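Local structure of agarase (Pseudoalteromonas fuliginea, 6XJ9) at residues F281-Y286 with V637-F642; I426-S431 with V734-V739; T437-Y442 with A492-N497. The protein probably hydrolyses the beta-1,4-galactosidic bonds of agarose as a family 50 glycoside hydrolase. One frame throughout, in Å; residues are numbered along the deposited sequence.

Contact 1 of 3, residues F281-Y286 with V637-F642; sequences FRTAKY and VDVISF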
loop_
_atom_site.group_PDB
_atom_site.type_symbol
_atom_site.label_atom_id
_atom_site.label_comp_id
_atom_site.label_asym_id
_atom_site.label_seq_id
_atom_site.Cartn_x
_atom_site.Cartn_y
_atom_site.Cartn_z
ATOM N N PHE A 281 -25.603 16.148 -20.408
ATOM C CA PHE A 281 -25.571 15.744 -19.007
ATOM C C PHE A 281 -26.627 16.542 -18.246
ATOM O O PHE A 281 -26.794 17.728 -18.504
ATOM C CB PHE A 281 -24.181 15.967 -18.403
ATOM C CG PHE A 281 -23.158 14.939 -18.817
ATOM C CD1 PHE A 281 -22.966 13.787 -18.071
ATOM C CD2 PHE A 281 -22.391 15.115 -19.961
ATOM C CE1 PHE A 281 -22.033 12.829 -18.456
ATOM C CE2 PHE A 281 -21.455 14.163 -20.342
ATOM C CZ PHE A 281 -21.272 13.024 -19.584
ATOM N N ARG A 282 -27.328 15.887 -17.315
ATOM C CA ARG A 282 -28.394 16.543 -16.567
ATOM C C ARG A 282 -28.557 15.864 -15.208
ATOM O O ARG A 282 -27.811 14.940 -14.890
ATOM C CB ARG A 282 -29.681 16.504 -17.399
ATOM C CG ARG A 282 -30.160 15.092 -17.682
ATOM C CD ARG A 282 -31.361 15.034 -18.609
ATOM N NE ARG A 282 -31.826 13.659 -18.757
ATOM C CZ ARG A 282 -32.718 13.067 -17.962
ATOM N NH1 ARG A 282 -33.275 13.737 -16.972
ATOM N NH2 ARG A 282 -33.076 11.818 -18.190
ATOM N N THR A 283 -29.539 16.302 -14.407
ATOM C CA THR A 283 -29.730 15.684 -13.098
ATOM C C THR A 283 -31.012 14.847 -13.074
ATOM O O THR A 283 -31.931 15.083 -13.860
ATOM C CB THR A 283 -29.772 16.718 -11.965
ATOM O OG1 THR A 283 -30.968 17.482 -12.123
ATOM C CG2 THR A 283 -28.581 17.652 -11.936
ATOM N N ALA A 284 -31.043 13.843 -12.186
ATOM C CA ALA A 284 -32.265 13.112 -11.869
ATOM C C ALA A 284 -32.094 12.361 -10.555
ATOM O O ALA A 284 -30.983 12.193 -10.073
ATOM C CB ALA A 284 -32.658 12.156 -12.975
ATOM N N LYS A 285 -33.216 11.868 -10.023
ATOM C CA LYS A 285 -33.202 11.009 -8.856
ATOM C C LYS A 285 -33.468 9.572 -9.291
ATOM O O LYS A 285 -34.241 9.322 -10.205
ATOM C CB LYS A 285 -34.301 11.444 -7.890
ATOM C CG LYS A 285 -34.044 12.749 -7.157
ATOM C CD LYS A 285 -35.273 13.150 -6.369
ATOM C CE LYS A 285 -35.027 14.238 -5.352
ATOM N NZ LYS A 285 -36.282 14.560 -4.634
ATOM N N TYR A 286 -32.812 8.632 -8.609
ATOM C CA TYR A 286 -33.099 7.220 -8.759
ATOM C C TYR A 286 -32.944 6.573 -7.388
ATOM O O TYR A 286 -31.961 6.823 -6.690
ATOM C CB TYR A 286 -32.169 6.592 -9.799
ATOM C CG TYR A 286 -32.388 5.114 -10.012
ATOM C CD1 TYR A 286 -33.508 4.642 -10.684
ATOM C CD2 TYR A 286 -31.485 4.183 -9.523
ATOM C CE1 TYR A 286 -33.720 3.283 -10.867
ATOM C CE2 TYR A 286 -31.671 2.827 -9.713
ATOM C CZ TYR A 286 -32.797 2.374 -10.382
ATOM O OH TYR A 286 -32.978 1.030 -10.557
ATOM N N VAL A 637 -28.863 27.123 -9.563
ATOM C CA VAL A 637 -27.895 26.150 -10.053
ATOM C C VAL A 637 -28.555 24.794 -10.276
ATOM O O VAL A 637 -29.539 24.461 -9.630
ATOM C CB VAL A 637 -26.690 26.027 -9.101
ATOM C CG1 VAL A 637 -26.106 27.402 -8.786
ATOM C CG2 VAL A 637 -27.056 25.302 -7.809
ATOM N N ASP A 638 -27.957 23.999 -11.171
ATOM C CA ASP A 638 -28.381 22.628 -11.410
ATOM C C ASP A 638 -27.783 21.738 -10.323
ATOM O O ASP A 638 -28.411 20.777 -9.878
ATOM C CB ASP A 638 -27.956 22.170 -12.808
ATOM C CG ASP A 638 -28.684 22.930 -13.900
ATOM O OD1 ASP A 638 -29.883 22.655 -14.094
ATOM O OD2 ASP A 638 -28.063 23.804 -14.522
ATOM N N VAL A 639 -26.556 22.068 -9.924
ATOM C CA VAL A 639 -25.831 21.313 -8.906
ATOM C C VAL A 639 -25.125 22.334 -8.025
ATOM O O VAL A 639 -24.522 23.268 -8.552
ATOM C CB VAL A 639 -24.812 20.330 -9.528
ATOM C CG1 VAL A 639 -24.105 19.477 -8.474
ATOM C CG2 VAL A 639 -25.436 19.430 -10.592
ATOM N N ILE A 640 -25.209 22.155 -6.700
ATOM C CA ILE A 640 -24.501 23.026 -5.772
ATOM C C ILE A 640 -23.110 22.442 -5.534
ATOM O O ILE A 640 -22.983 21.306 -5.079
ATOM C CB ILE A 640 -25.236 23.233 -4.429
ATOM C CG1 ILE A 640 -26.750 23.404 -4.569
ATOM C CG2 ILE A 640 -24.636 24.424 -3.704
ATOM C CD1 ILE A 640 -27.475 23.401 -3.231
ATOM N N SER A 641 -22.073 23.244 -5.821
ATOM C CA SER A 641 -20.693 22.800 -5.695
ATOM C C SER A 641 -20.050 23.376 -4.428
ATOM O O SER A 641 -20.316 24.519 -4.053
ATOM C CB SER A 641 -19.906 23.162 -6.934
ATOM O OG SER A 641 -20.044 24.548 -7.217
ATOM N N PHE A 642 -19.241 22.542 -3.757
ATOM C CA PHE A 642 -18.500 22.875 -2.548
ATOM C C PHE A 642 -17.100 22.270 -2.644
ATOM O O PHE A 642 -16.940 21.202 -3.221
ATOM C CB PHE A 642 -19.147 22.237 -1.315
ATOM C CG PHE A 642 -20.588 22.613 -1.070
ATOM C CD1 PHE A 642 -21.616 21.895 -1.668
ATOM C CD2 PHE A 642 -20.916 23.678 -0.235
ATOM C CE1 PHE A 642 -22.941 22.225 -1.422
ATOM C CE2 PHE A 642 -22.241 24.009 0.012
ATOM C CZ PHE A 642 -23.249 23.288 -0.594
HETATM O O HOH W 1 -30.969 20.029 -10.613
#

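Contact 2 of 3, residues I426-S431 with V734-V739; sequences ITWGFS and VGFISV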
loop_
_atom_site.group_PDB
_atom_site.type_symbol
_atom_site.label_atom_id
_atom_site.label_comp_id
_atom_site.label_asym_id
_atom_site.label_seq_id
_atom_site.Cartn_x
_atom_site.Cartn_y
_atom_site.Cartn_z
ATOM N N ILE A 426 -9.560 6.692 -18.386
ATOM C CA ILE A 426 -10.350 5.523 -18.747
ATOM C C ILE A 426 -9.917 4.357 -17.863
ATOM O O ILE A 426 -10.759 3.688 -17.265
ATOM C CB ILE A 426 -10.188 5.141 -20.243
ATOM C CG1 ILE A 426 -10.635 6.226 -21.233
ATOM C CG2 ILE A 426 -10.834 3.788 -20.527
ATOM C CD1 ILE A 426 -12.059 6.699 -21.068
ATOM N N THR A 427 -8.601 4.110 -17.804
ATOM C CA THR A 427 -8.074 2.906 -17.176
ATOM C C THR A 427 -8.351 2.944 -15.673
ATOM O O THR A 427 -8.650 1.920 -15.058
ATOM C CB THR A 427 -6.567 2.765 -17.433
ATOM O OG1 THR A 427 -6.310 2.955 -18.823
ATOM C CG2 THR A 427 -6.009 1.427 -16.998
ATOM N N TRP A 428 -8.246 4.146 -15.093
ATOM C CA TRP A 428 -8.412 4.309 -13.660
ATOM C C TRP A 428 -9.893 4.339 -13.297
ATOM O O TRP A 428 -10.229 4.311 -12.114
ATOM C CB TRP A 428 -7.680 5.560 -13.157
ATOM C CG TRP A 428 -6.211 5.551 -13.454
ATOM C CD1 TRP A 428 -5.441 4.469 -13.780
ATOM C CD2 TRP A 428 -5.323 6.680 -13.431
ATOM N NE1 TRP A 428 -4.150 4.857 -14.008
ATOM C CE2 TRP A 428 -4.043 6.204 -13.791
ATOM C CE3 TRP A 428 -5.484 8.044 -13.154
ATOM C CZ2 TRP A 428 -2.927 7.040 -13.846
ATOM C CZ3 TRP A 428 -4.385 8.871 -13.220
ATOM C CH2 TRP A 428 -3.127 8.374 -13.564
ATOM N N GLY A 429 -10.760 4.408 -14.320
ATOM C CA GLY A 429 -12.198 4.333 -14.118
ATOM C C GLY A 429 -12.862 5.691 -13.860
ATOM O O GLY A 429 -14.056 5.757 -13.576
ATOM N N PHE A 430 -12.110 6.787 -13.967
ATOM C CA PHE A 430 -12.697 8.085 -13.664
ATOM C C PHE A 430 -13.723 8.459 -14.739
ATOM O O PHE A 430 -13.467 8.333 -15.941
ATOM C CB PHE A 430 -11.614 9.157 -13.498
ATOM C CG PHE A 430 -10.854 9.130 -12.195
ATOM C CD1 PHE A 430 -11.506 9.298 -10.980
ATOM C CD2 PHE A 430 -9.479 8.950 -12.176
ATOM C CE1 PHE A 430 -10.809 9.291 -9.782
ATOM C CE2 PHE A 430 -8.784 8.929 -10.975
ATOM C CZ PHE A 430 -9.449 9.107 -9.779
ATOM N N SER A 431 -14.863 8.992 -14.284
ATOM C CA SER A 431 -15.974 9.327 -15.162
ATOM C C SER A 431 -15.758 10.640 -15.912
ATOM O O SER A 431 -16.503 10.910 -16.857
ATOM C CB SER A 431 -17.264 9.384 -14.406
ATOM O OG SER A 431 -17.269 10.515 -13.548
ATOM N N VAL A 734 -0.304 16.722 -3.415
ATOM C CA VAL A 734 -1.688 16.750 -3.877
ATOM C C VAL A 734 -1.868 15.911 -5.150
ATOM O O VAL A 734 -2.984 15.753 -5.641
ATOM C CB VAL A 734 -2.186 18.193 -4.121
ATOM C CG1 VAL A 734 -2.524 18.948 -2.838
ATOM C CG2 VAL A 734 -1.236 19.000 -4.991
ATOM N N GLY A 735 -0.772 15.404 -5.721
ATOM C CA GLY A 735 -0.825 14.765 -7.032
ATOM C C GLY A 735 -1.322 13.322 -6.981
ATOM O O GLY A 735 -0.980 12.572 -6.065
ATOM N N PHE A 736 -2.115 12.942 -7.995
ATOM C CA PHE A 736 -2.324 11.540 -8.343
ATOM C C PHE A 736 -1.065 10.956 -8.989
ATOM O O PHE A 736 -0.873 9.733 -8.984
ATOM C CB PHE A 736 -3.573 11.369 -9.218
ATOM C CG PHE A 736 -4.662 10.542 -8.576
ATOM C CD1 PHE A 736 -4.966 9.277 -9.051
ATOM C CD2 PHE A 736 -5.351 11.009 -7.469
ATOM C CE1 PHE A 736 -5.948 8.506 -8.445
ATOM C CE2 PHE A 736 -6.334 10.241 -6.866
ATOM C CZ PHE A 736 -6.632 8.989 -7.354
ATOM N N ILE A 737 -0.226 11.847 -9.548
ATOM C CA ILE A 737 1.047 11.495 -10.169
ATOM C C ILE A 737 2.138 12.442 -9.661
ATOM O O ILE A 737 1.859 13.589 -9.313
ATOM C CB ILE A 737 0.957 11.555 -11.712
ATOM C CG1 ILE A 737 1.162 12.976 -12.245
ATOM C CG2 ILE A 737 -0.321 10.916 -12.248
ATOM C CD1 ILE A 737 0.874 13.132 -13.718
ATOM N N SER A 738 3.394 11.968 -9.688
ATOM C CA SER A 738 4.554 12.731 -9.245
ATOM C C SER A 738 5.063 13.645 -10.357
ATOM O O SER A 738 4.561 13.622 -11.477
ATOM C CB SER A 738 5.658 11.797 -8.785
ATOM O OG SER A 738 6.275 11.177 -9.911
ATOM N N VAL A 739 6.106 14.427 -10.041
ATOM C CA VAL A 739 6.716 15.368 -10.964
ATOM C C VAL A 739 7.391 14.645 -12.141
ATOM O O VAL A 739 7.672 15.272 -13.161
ATOM C CB VAL A 739 7.723 16.254 -10.200
ATOM C CG1 VAL A 739 8.881 15.442 -9.629
ATOM C CG2 VAL A 739 8.241 17.403 -11.039
#

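Contact 3 of 3, residues T437-Y442 with A492-N497; sequences TDPSYY and AKEVKN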
loop_
_atom_site.group_PDB
_atom_site.type_symbol
_atom_site.label_atom_id
_atom_site.label_comp_id
_atom_site.label_asym_id
_atom_site.label_seq_id
_atom_site.Cartn_x
_atom_site.Cartn_y
_atom_site.Cartn_z
ATOM N N THR A 437 -9.557 21.807 -16.487
ATOM C CA THR A 437 -9.020 21.041 -17.603
ATOM C C THR A 437 -8.606 22.017 -18.699
ATOM O O THR A 437 -9.335 22.970 -19.014
ATOM C CB THR A 437 -10.028 20.000 -18.108
ATOM O OG1 THR A 437 -10.311 19.100 -17.034
ATOM C CG2 THR A 437 -9.541 19.207 -19.303
ATOM N N ASP A 438 -7.414 21.784 -19.256
ATOM C CA ASP A 438 -6.921 22.629 -20.329
ATOM C C ASP A 438 -7.889 22.535 -21.509
ATOM O O ASP A 438 -8.265 21.436 -21.913
ATOM C CB ASP A 438 -5.504 22.258 -20.777
ATOM C CG ASP A 438 -4.950 23.280 -21.759
ATOM O OD1 ASP A 438 -4.457 24.330 -21.305
ATOM O OD2 ASP A 438 -5.088 23.055 -22.968
ATOM N N PRO A 439 -8.332 23.678 -22.083
ATOM C CA PRO A 439 -9.286 23.663 -23.197
ATOM C C PRO A 439 -8.824 22.802 -24.372
ATOM O O PRO A 439 -9.627 22.463 -25.235
ATOM C CB PRO A 439 -9.415 25.143 -23.581
ATOM C CG PRO A 439 -9.093 25.858 -22.285
ATOM C CD PRO A 439 -7.970 25.046 -21.668
ATOM N N SER A 440 -7.542 22.417 -24.352
ATOM C CA SER A 440 -6.939 21.478 -25.289
ATOM C C SER A 440 -7.749 20.190 -25.367
ATOM O O SER A 440 -7.720 19.498 -26.380
ATOM C CB SER A 440 -5.534 21.131 -24.865
ATOM O OG SER A 440 -4.618 22.060 -25.402
ATOM N N TYR A 441 -8.423 19.862 -24.265
ATOM C CA TYR A 441 -9.107 18.591 -24.109
ATOM C C TYR A 441 -10.575 18.695 -24.517
ATOM O O TYR A 441 -11.263 17.683 -24.576
ATOM C CB TYR A 441 -9.036 18.151 -22.642
ATOM C CG TYR A 441 -7.690 17.641 -22.183
ATOM C CD1 TYR A 441 -6.751 18.485 -21.586
ATOM C CD2 TYR A 441 -7.373 16.299 -22.302
ATOM C CE1 TYR A 441 -5.534 17.998 -21.134
ATOM C CE2 TYR A 441 -6.149 15.803 -21.878
ATOM C CZ TYR A 441 -5.228 16.657 -21.288
ATOM O OH TYR A 441 -4.042 16.136 -20.858
ATOM N N TYR A 442 -11.062 19.914 -24.774
ATOM C CA TYR A 442 -12.498 20.151 -24.829
ATOM C C TYR A 442 -13.130 19.442 -26.026
ATOM O O TYR A 442 -14.297 19.069 -25.975
ATOM C CB TYR A 442 -12.814 21.647 -24.783
ATOM C CG TYR A 442 -12.718 22.294 -23.421
ATOM C CD1 TYR A 442 -12.046 21.684 -22.363
ATOM C CD2 TYR A 442 -13.279 23.539 -23.195
ATOM C CE1 TYR A 442 -11.952 22.292 -21.120
ATOM C CE2 TYR A 442 -13.169 24.174 -21.968
ATOM C CZ TYR A 442 -12.511 23.544 -20.922
ATOM O OH TYR A 442 -12.422 24.172 -19.707
ATOM N N ALA A 492 -18.607 29.426 -23.706
ATOM C CA ALA A 492 -19.445 28.841 -24.749
ATOM C C ALA A 492 -18.634 28.562 -26.015
ATOM O O ALA A 492 -18.843 27.553 -26.668
ATOM C CB ALA A 492 -20.616 29.751 -25.059
ATOM N N LYS A 493 -17.702 29.459 -26.349
ATOM C CA LYS A 493 -16.895 29.294 -27.548
ATOM C C LYS A 493 -15.827 28.216 -27.367
ATOM O O LYS A 493 -15.321 27.685 -28.351
ATOM C CB LYS A 493 -16.285 30.635 -27.959
ATOM C CG LYS A 493 -17.255 31.557 -28.678
ATOM C CD LYS A 493 -16.890 33.011 -28.542
ATOM C CE LYS A 493 -18.014 33.919 -28.989
ATOM N NZ LYS A 493 -18.337 33.708 -30.418
ATOM N N GLU A 494 -15.484 27.881 -26.116
ATOM C CA GLU A 494 -14.511 26.826 -25.882
ATOM C C GLU A 494 -15.197 25.471 -25.946
ATOM O O GLU A 494 -14.585 24.511 -26.396
ATOM C CB GLU A 494 -13.891 26.909 -24.486
ATOM C CG GLU A 494 -13.161 28.205 -24.215
ATOM C CD GLU A 494 -12.610 28.246 -22.807
ATOM O OE1 GLU A 494 -13.394 28.054 -21.849
ATOM O OE2 GLU A 494 -11.410 28.441 -22.676
ATOM N N VAL A 495 -16.453 25.415 -25.475
ATOM C CA VAL A 495 -17.169 24.164 -25.271
ATOM C C VAL A 495 -17.858 23.767 -26.580
ATOM O O VAL A 495 -18.011 22.580 -26.863
ATOM C CB VAL A 495 -18.164 24.250 -24.091
ATOM C CG1 VAL A 495 -19.197 23.131 -24.128
ATOM C CG2 VAL A 495 -17.456 24.261 -22.734
ATOM N N LYS A 496 -18.284 24.780 -27.349
ATOM C CA LYS A 496 -18.841 24.614 -28.685
ATOM C C LYS A 496 -20.015 23.638 -28.641
ATOM O O LYS A 496 -20.186 22.858 -29.572
ATOM C CB LYS A 496 -17.770 24.112 -29.664
ATOM C CG LYS A 496 -16.554 25.005 -29.790
ATOM C CD LYS A 496 -15.601 24.633 -30.903
ATOM C CE LYS A 496 -14.417 25.577 -30.945
ATOM N NZ LYS A 496 -14.100 25.992 -32.331
ATOM N N ASN A 497 -20.770 23.673 -27.530
ATOM C CA ASN A 497 -22.017 22.946 -27.292
ATOM C C ASN A 497 -21.797 21.435 -27.190
ATOM O O ASN A 497 -22.748 20.656 -27.308
ATOM C CB ASN A 497 -23.114 23.313 -28.299
ATOM C CG ASN A 497 -24.514 23.128 -27.753
ATOM O OD1 ASN A 497 -25.289 22.321 -28.264
ATOM N ND2 ASN A 497 -24.846 23.868 -26.711
HETATM O O HOH W 2 -13.538 26.575 -19.788
#

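Contact 1 of 3, residues F281-Y286 with V637-F642
Thr283 meets Asp638 and Val639 in a small contact, which buries 80 Å² in all and contains no direct hydrogen bond. The apolar part is a meeting of two methyls. Thr283 CG2 lies 3.9 Å from Val639 CG2, the two side chains running past one another from opposite ends, and the threonine methyl also comes within 3.7 Å of the carbonyl oxygen, Asp638 O. The polar part runs through a water. This water donates to Asp638 O at 2.8 Å and pairs with Thr283 OG1 at 3.0 Å. A chi1 of 68° tucks Thr283 OG1 in over its own backbone, flanked by N and C, and swings CG2 to the far side from C, so one branch serves the water and the other the valine. The Asp638 carboxylate takes no part in the bridge and instead accepts a bond from the backbone N of Tyr615. In the fold, strand 282-286 is the outer member of an antiparallel pair with strand 289-293, and it rests beside the loop that leads into strand 640-643, one of the parallel strands of what is probably a (beta/alpha)8 barrel. Met614 of strand 614-615 touches both Thr283 and Asp638, and Val639 packs on Ile665 of strand 664-666.

Contact 2 of 3, residues I426-S431 with V734-V739
Phe430 and Phe736 form an offset edge-to-face aromatic pair in the buried layer between strand 299-305 and helix 745-763 of what is probably a (beta/alpha)8 barrel, where the end of helix 413-428 faces the long loop between strand 709-714 and helix 745-763. The ring of Phe736 is the bump. It reaches the shallow hollow between the side chains of Trp428 and Phe430, which both extend toward the loop. The edge of Phe430 turns to the face of Phe736, with centroids 5.5 Å apart and planes at 70°; the nearest atoms are Phe430 CZ and Phe736 CZ, at 3.7 Å. On the indole side, Trp428 CZ3 approaches Phe736 CD1 more loosely, at 4.2 Å. A Schellman motif at Gly429, where phi is positive (89°), ends the helix and separates the two aromatic residues by a single turn residue. Ile748 of helix 745-763 touches both Trp428 and Phe736, and Ile305 of strand 299-305 touches both phenylalanines, so helix and strand help enclose the cluster. Beyond Phe736, Ile737 crosses the indole at about a right angle, its CG2 methyl 4.0 Å from Trp428 CH2 and near the plane of the ring.

Contact 3 of 3, residues T437-Y442 with A492-N497
A short 3-10 turn, residues 439-441, packs with the tyrosine that follows it against the last turn of helix 478-495, a helix that probably belongs to the outer layer of a (beta/alpha)8 barrel. Tyr442 and Glu494 carry most of the contact. The tyrosine edge is turned to the helix backbone, with Tyr442 CD2 3.6 Å from Glu494 O, an approach that suits the partly positive ring hydrogens. Tyr442 CD2 also lies 3.7 Å from Glu494 CB and, more loosely, 4.3 Å from Val495 CG2. Pro439 CA stands 3.5 Å above the Tyr442 ring plane, over its centre, and the ring also stacks with Tyr449 of strand 449-453. Glu494, extended beyond CG (chi2 178°), reaches past the ring at a slant, the ring and carboxylate planes 75° apart. There a water links the polar ends: Tyr442 OH donates to it at 2.7 Å, and it donates to Glu494 OE1 at 2.5 Å. A phenylalanine in place of Tyr442 would probably leave this water, and through it Glu494 OE1, without the phenol hydroxyl. Pro439 and Glu494 lie side by side, and the other carboxylate oxygen, Glu494 OE2, is 3.5 Å from Pro439 CG.

In the fold
The three contacts lie apart in the probable barrel domain, none touching another: the centres of contacts 1 and 2 are 24 Å apart, and the centre of contact 3 is 21 Å from each. Their nearest atoms come to about 6 Å between contacts 1 and 2, and about 9 Å for the other pairs. Strand 299-305 joins the first two, since Tyr300 packs its ring against Phe281 and its hydroxyl bonds to Ser431 O. Contact 3 connects back to contact 1 through Asn497, which bonds to Tyr280 just before residues 281-286. Along the chain, contacts 1 and 2 alternate, and contact 3 is nested within both. These contacts alone do not establish a relation to the catalytic site.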